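Long-range contact in cystathionine beta-lyase family protein, YNBB B.subtilis ortholog (Clostridium acetobutylicum, PDB 3HVY), which is probably a pyridoxal-phosphate-dependent carbon-sulfur lyase of the methionine gamma-lyase family, possibly involved in aluminium resistance: residues D[48-62]-D[74-86]. Numbering follows the deposited sequence.
With NA (sodium ion), chain X.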
loop_
_atom_site.group_PDB
_atom_site.type_symbol
_atom_site.label_atom_id
_atom_site.label_comp_id
_atom_site.label_asym_id
_atom_site.label_seq_id
_atom_site.Cartn_x
_atom_site.Cartn_y
_atom_site.Cartn_z
ATOM N N LYS D 48 -1.220 -5.273 -29.742
ATOM C CA LYS D 48 -2.593 -5.602 -29.311
ATOM C C LYS D 48 -2.924 -4.959 -27.932
ATOM O O LYS D 48 -4.044 -4.473 -27.679
ATOM C CB LYS D 48 -2.666 -7.137 -29.253
ATOM C CG LYS D 48 -3.831 -7.750 -28.581
ATOM C CD LYS D 48 -4.032 -9.243 -29.003
ATOM C CE LYS D 48 -3.006 -10.227 -28.507
ATOM N NZ LYS D 48 -3.419 -11.722 -28.720
ATOM N N VAL D 49 -1.962 -5.013 -27.007
ATOM C CA VAL D 49 -2.183 -4.513 -25.676
ATOM C C VAL D 49 -2.219 -2.982 -25.693
ATOM O O VAL D 49 -3.113 -2.390 -25.121
ATOM C CB VAL D 49 -1.142 -5.097 -24.627
ATOM C CG1 VAL D 49 -1.298 -4.419 -23.305
ATOM C CG2 VAL D 49 -1.367 -6.641 -24.437
ATOM N N LEU D 50 -1.274 -2.353 -26.367
ATOM C CA LEU D 50 -1.243 -0.915 -26.460
ATOM C C LEU D 50 -2.579 -0.406 -27.023
ATOM O O LEU D 50 -3.183 0.558 -26.503
ATOM C CB LEU D 50 -0.087 -0.496 -27.369
ATOM C CG LEU D 50 0.070 0.995 -27.644
ATOM C CD1 LEU D 50 0.244 1.758 -26.297
ATOM C CD2 LEU D 50 1.223 1.264 -28.647
ATOM N N LYS D 51 -3.069 -1.017 -28.088
ATOM C CA LYS D 51 -4.343 -0.551 -28.664
ATOM C C LYS D 51 -5.498 -0.656 -27.660
ATOM O O LYS D 51 -6.366 0.197 -27.609
ATOM C CB LYS D 51 -4.743 -1.369 -29.891
ATOM C CG LYS D 51 -3.903 -1.179 -31.123
ATOM C CD LYS D 51 -4.604 -1.742 -32.370
ATOM C CE LYS D 51 -5.097 -3.170 -32.202
ATOM N NZ LYS D 51 -5.689 -3.724 -33.467
ATOM N N ALA D 52 -5.548 -1.756 -26.916
ATOM C CA ALA D 52 -6.592 -1.970 -25.911
ATOM C C ALA D 52 -6.538 -0.820 -24.839
ATOM O O ALA D 52 -7.576 -0.225 -24.463
ATOM C CB ALA D 52 -6.439 -3.353 -25.292
ATOM N N PHE D 53 -5.335 -0.468 -24.379
ATOM C CA PHE D 53 -5.196 0.642 -23.443
ATOM C C PHE D 53 -5.791 1.944 -24.022
ATOM O O PHE D 53 -6.577 2.646 -23.385
ATOM C CB PHE D 53 -3.714 0.873 -23.126
ATOM C CG PHE D 53 -3.196 0.109 -21.900
ATOM C CD1 PHE D 53 -2.919 -1.245 -21.956
ATOM C CD2 PHE D 53 -2.945 0.779 -20.716
ATOM C CE1 PHE D 53 -2.435 -1.920 -20.854
ATOM C CE2 PHE D 53 -2.455 0.125 -19.592
ATOM C CZ PHE D 53 -2.213 -1.235 -19.652
ATOM N N GLN D 54 -5.397 2.233 -25.250
ATOM C CA GLN D 54 -5.776 3.477 -25.928
ATOM C C GLN D 54 -7.240 3.500 -26.266
ATOM O O GLN D 54 -7.870 4.533 -26.109
ATOM C CB GLN D 54 -4.903 3.641 -27.169
ATOM C CG GLN D 54 -3.407 3.689 -26.798
ATOM C CD GLN D 54 -2.563 4.122 -27.967
ATOM O OE1 GLN D 54 -2.927 3.858 -29.114
ATOM N NE2 GLN D 54 -1.441 4.783 -27.695
ATOM N N GLU D 55 -7.829 2.352 -26.615
ATOM C CA GLU D 55 -9.262 2.325 -26.890
ATOM C C GLU D 55 -10.096 2.496 -25.615
ATOM O O GLU D 55 -11.181 3.025 -25.672
ATOM C CB GLU D 55 -9.656 1.089 -27.691
ATOM C CG GLU D 55 -9.038 1.146 -29.137
ATOM C CD GLU D 55 -9.063 -0.167 -29.929
ATOM O OE1 GLU D 55 -9.590 -1.194 -29.435
ATOM O OE2 GLU D 55 -8.538 -0.150 -31.067
ATOM N N GLU D 56 -9.563 2.132 -24.466
ATOM C CA GLU D 56 -10.268 2.365 -23.223
ATOM C C GLU D 56 -9.893 3.715 -22.589
ATOM O O GLU D 56 -10.369 4.058 -21.519
ATOM C CB GLU D 56 -10.046 1.182 -22.261
ATOM C CG GLU D 56 -10.789 1.246 -20.895
ATOM C CD GLU D 56 -12.321 1.285 -20.993
ATOM O OE1 GLU D 56 -12.872 0.861 -22.046
ATOM O OE2 GLU D 56 -12.964 1.714 -19.992
ATOM N N ARG D 57 -9.073 4.505 -23.269
ATOM C CA ARG D 57 -8.622 5.782 -22.765
ATOM C C ARG D 57 -8.061 5.719 -21.328
ATOM O O ARG D 57 -8.403 6.509 -20.447
ATOM C CB ARG D 57 -9.720 6.838 -22.896
ATOM C CG ARG D 57 -10.199 7.067 -24.300
ATOM C CD ARG D 57 -11.283 8.129 -24.337
ATOM N NE ARG D 57 -11.143 8.881 -25.579
ATOM C CZ ARG D 57 -10.737 10.151 -25.688
ATOM N NH1 ARG D 57 -10.471 10.911 -24.626
ATOM N NH2 ARG D 57 -10.641 10.683 -26.898
ATOM N N ILE D 58 -7.163 4.784 -21.101
ATOM C CA ILE D 58 -6.564 4.667 -19.807
ATOM C C ILE D 58 -5.805 5.941 -19.490
ATOM O O ILE D 58 -5.128 6.496 -20.365
ATOM C CB ILE D 58 -5.703 3.390 -19.717
ATOM C CG1 ILE D 58 -6.616 2.159 -19.903
ATOM C CG2 ILE D 58 -4.934 3.338 -18.417
ATOM C CD1 ILE D 58 -7.803 2.042 -18.929
ATOM N N SER D 59 -5.994 6.441 -18.261
ATOM C CA SER D 59 -5.292 7.606 -17.759
ATOM C C SER D 59 -4.875 7.406 -16.317
ATOM O O SER D 59 -5.206 6.371 -15.669
ATOM C CB SER D 59 -6.174 8.847 -17.849
ATOM O OG SER D 59 -7.267 8.653 -17.024
ATOM N N GLU D 60 -4.181 8.412 -15.784
ATOM C CA GLU D 60 -3.756 8.385 -14.362
ATOM C C GLU D 60 -4.965 8.165 -13.423
ATOM O O GLU D 60 -4.847 7.470 -12.419
ATOM C CB GLU D 60 -2.933 9.632 -13.986
ATOM N N SER D 61 -6.142 8.668 -13.799
ATOM C CA SER D 61 -7.324 8.507 -12.951
ATOM C C SER D 61 -7.852 7.059 -12.825
ATOM O O SER D 61 -8.697 6.738 -11.972
ATOM C CB SER D 61 -8.421 9.450 -13.396
ATOM O OG SER D 61 -8.623 9.385 -14.781
ATOM N N HIS D 62 -7.345 6.174 -13.671
ATOM C CA HIS D 62 -7.627 4.740 -13.536
ATOM C C HIS D 62 -6.760 4.086 -12.483
ATOM O O HIS D 62 -6.997 2.901 -12.139
ATOM C CB HIS D 62 -7.445 4.042 -14.889
ATOM C CG HIS D 62 -8.500 4.428 -15.862
ATOM N ND1 HIS D 62 -8.333 5.461 -16.773
ATOM C CD2 HIS D 62 -9.771 4.002 -16.002
ATOM C CE1 HIS D 62 -9.446 5.607 -17.467
ATOM N NE2 HIS D 62 -10.341 4.750 -17.005
ATOM N N ILE D 74 -13.378 2.977 -11.051
ATOM C CA ILE D 74 -13.228 3.089 -12.502
ATOM C C ILE D 74 -11.987 2.383 -13.018
ATOM O O ILE D 74 -11.997 1.888 -14.143
ATOM C CB ILE D 74 -13.294 4.576 -13.020
ATOM C CG1 ILE D 74 -11.993 5.355 -12.697
ATOM C CG2 ILE D 74 -14.545 5.257 -12.471
ATOM C CD1 ILE D 74 -11.934 6.712 -13.289
ATOM N N GLY D 75 -10.930 2.321 -12.202
ATOM C CA GLY D 75 -9.741 1.557 -12.540
ATOM C C GLY D 75 -10.015 0.080 -12.751
ATOM O O GLY D 75 -9.658 -0.513 -13.774
ATOM N N ARG D 76 -10.678 -0.504 -11.778
ATOM C CA ARG D 76 -11.060 -1.878 -11.793
ATOM C C ARG D 76 -11.945 -2.193 -12.999
ATOM O O ARG D 76 -11.694 -3.146 -13.730
ATOM C CB ARG D 76 -11.848 -2.141 -10.525
ATOM C CG ARG D 76 -12.350 -3.542 -10.350
ATOM C CD ARG D 76 -13.391 -3.613 -9.244
ATOM N NE ARG D 76 -14.582 -2.870 -9.598
ATOM C CZ ARG D 76 -15.527 -2.446 -8.765
ATOM N NH1 ARG D 76 -15.493 -2.757 -7.497
ATOM N NH2 ARG D 76 -16.513 -1.701 -9.221
ATOM N N ASP D 77 -12.975 -1.386 -13.205
ATOM C CA ASP D 77 -13.943 -1.620 -14.277
ATOM C C ASP D 77 -13.337 -1.426 -15.650
ATOM O O ASP D 77 -13.675 -2.134 -16.582
ATOM C CB ASP D 77 -15.178 -0.739 -14.078
ATOM C CG ASP D 77 -15.946 -1.120 -12.808
ATOM O OD1 ASP D 77 -15.803 -2.275 -12.299
ATOM O OD2 ASP D 77 -16.646 -0.247 -12.312
ATOM N N SER D 78 -12.416 -0.495 -15.783
ATOM C CA SER D 78 -11.763 -0.301 -17.062
ATOM C C SER D 78 -10.737 -1.389 -17.343
ATOM O O SER D 78 -10.476 -1.725 -18.533
ATOM C CB SER D 78 -11.084 1.073 -17.098
ATOM O OG SER D 78 -12.024 2.139 -17.189
ATOM N N LEU D 79 -10.116 -1.937 -16.299
ATOM C CA LEU D 79 -9.154 -3.053 -16.549
ATOM C C LEU D 79 -9.923 -4.234 -17.099
ATOM O O LEU D 79 -9.475 -4.888 -18.027
ATOM C CB LEU D 79 -8.337 -3.451 -15.350
ATOM C CG LEU D 79 -7.235 -4.505 -15.580
ATOM C CD1 LEU D 79 -6.212 -4.003 -16.576
ATOM C CD2 LEU D 79 -6.560 -4.790 -14.255
ATOM N N ASP D 80 -11.067 -4.537 -16.516
ATOM C CA ASP D 80 -11.936 -5.560 -17.119
ATOM C C ASP D 80 -12.221 -5.298 -18.611
ATOM O O ASP D 80 -12.202 -6.222 -19.411
ATOM C CB ASP D 80 -13.259 -5.630 -16.393
ATOM C CG ASP D 80 -13.135 -6.144 -14.959
ATOM O OD1 ASP D 80 -12.061 -6.626 -14.583
ATOM O OD2 ASP D 80 -14.136 -6.022 -14.179
ATOM N N ARG D 81 -12.525 -4.043 -18.991
ATOM C CA ARG D 81 -12.785 -3.747 -20.401
ATOM C C ARG D 81 -11.533 -3.932 -21.258
ATOM O O ARG D 81 -11.602 -4.455 -22.374
ATOM C CB ARG D 81 -13.347 -2.356 -20.566
ATOM C CG ARG D 81 -14.782 -2.270 -20.085
ATOM C CD ARG D 81 -15.444 -0.950 -20.486
ATOM N NE ARG D 81 -15.016 0.140 -19.616
ATOM C CZ ARG D 81 -15.548 0.408 -18.415
ATOM N NH1 ARG D 81 -16.583 -0.266 -17.930
ATOM N NH2 ARG D 81 -15.068 1.403 -17.701
ATOM N N VAL D 82 -10.370 -3.569 -20.717
ATOM C CA VAL D 82 -9.102 -3.740 -21.465
ATOM C C VAL D 82 -8.833 -5.242 -21.737
ATOM O O VAL D 82 -8.529 -5.623 -22.868
ATOM C CB VAL D 82 -7.918 -3.039 -20.728
ATOM C CG1 VAL D 82 -6.568 -3.468 -21.313
ATOM C CG2 VAL D 82 -8.115 -1.461 -20.791
ATOM N N TYR D 83 -8.971 -6.087 -20.710
ATOM C CA TYR D 83 -8.778 -7.497 -20.882
ATOM C C TYR D 83 -9.804 -8.076 -21.877
ATOM O O TYR D 83 -9.450 -8.901 -22.718
ATOM C CB TYR D 83 -8.930 -8.237 -19.573
ATOM C CG TYR D 83 -7.687 -8.498 -18.748
ATOM C CD1 TYR D 83 -6.906 -7.473 -18.266
ATOM C CD2 TYR D 83 -7.367 -9.812 -18.342
ATOM C CE1 TYR D 83 -5.787 -7.755 -17.399
ATOM C CE2 TYR D 83 -6.291 -10.081 -17.524
ATOM C CZ TYR D 83 -5.475 -9.061 -17.088
ATOM O OH TYR D 83 -4.391 -9.366 -16.252
ATOM N N ALA D 84 -11.074 -7.708 -21.748
ATOM C CA ALA D 84 -12.111 -8.207 -22.695
ATOM C C ALA D 84 -11.707 -7.858 -24.157
ATOM O O ALA D 84 -11.824 -8.672 -25.106
ATOM C CB ALA D 84 -13.467 -7.617 -22.356
ATOM N N ASN D 85 -11.199 -6.658 -24.336
ATOM C CA ASN D 85 -10.734 -6.233 -25.663
ATOM C C ASN D 85 -9.553 -7.113 -26.137
ATOM O O ASN D 85 -9.553 -7.647 -27.263
ATOM C CB ASN D 85 -10.289 -4.791 -25.590
ATOM C CG ASN D 85 -10.156 -4.138 -26.963
ATOM O OD1 ASN D 85 -10.248 -4.805 -28.009
ATOM N ND2 ASN D 85 -9.990 -2.815 -26.968
ATOM N N ILE D 86 -8.568 -7.319 -25.272
ATOM C CA ILE D 86 -7.382 -8.102 -25.634
ATOM C C ILE D 86 -7.762 -9.537 -26.017
ATOM O O ILE D 86 -7.282 -10.095 -27.020
ATOM C CB ILE D 86 -6.344 -8.120 -24.488
ATOM C CG1 ILE D 86 -5.742 -6.721 -24.350
ATOM C CG2 ILE D 86 -5.252 -9.196 -24.735
ATOM C CD1 ILE D 86 -4.950 -6.482 -23.015
HETATM NA NA NA X . -10.310 -6.745 -29.275
HETATM O O HOH W 1 -6.099 -12.009 -28.515
HETATM O O HOH W 2 -9.916 -1.692 -24.555
HETATM O O HOH W 3 -7.996 -3.598 -30.173
HETATM O O HOH W 4 -10.486 -5.654 -31.409
HETATM O O HOH W 5 -12.885 -6.695 -28.656
#
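The C-terminal turns of helix 18-55 pack against helix 74-87 in this fold type I PLP-enzyme family member, their local axes 8.9 Å apart at 138°. Ala-52 sits at the closest helix-to-helix pairing, its small CB 3.6 Å from Ile-86 CG1 and also against Val-82 CG1. Val-49 CG2 meets Ile-86 CD1 obliquely, while Ile-58 CD1 reaches Val-82 CG2 tip to tip; helix 287-317 adds Leu-294 and Tyr-291 to this apolar seam.

Polar groups border the seam. Glu-56 rests CB and CG on Val-82 CG2; with CG anti to the backbone N, the bend at chi2 (61°) swings its carboxylate to Arg-81. There OE2 accepts a hydrogen bond from Arg-81 NE at 2.6 Å, part of a salt bridge, lying in the guanidinium plane although NE stands above the carboxylate plane; NH2 adds a weak bond. Asp-77 O lies over one guanidinium face. Ser-78 OG is 3.0 Å from Glu-56 OE2 and 3.1 Å from His-62 NE2, at the imidazole edge. Ile-58 CD1 covers a face of that ring, and Ser-59 N donates to ND1, fixing its rotation. At the far end of the contact, His-62 O receives a CA-H...O contact from Gly-75.

Near the sodium ion, Asn-85 ND2 gives Glu-55 OE1 a nearly straight bond (3.0 Å, 171°) on the anti side of the carboxylate, and a water joins ND2 to Ala-52 O. Asn-85 OD1 and O bind sodium, each at 2.3 Å, and Asn-88 OD1 and two waters also bind it. The amide thus spends its oxygen on metal and its NH2 on helix 18-55; the cation would probably polarise it and strengthen the bond to Glu-55.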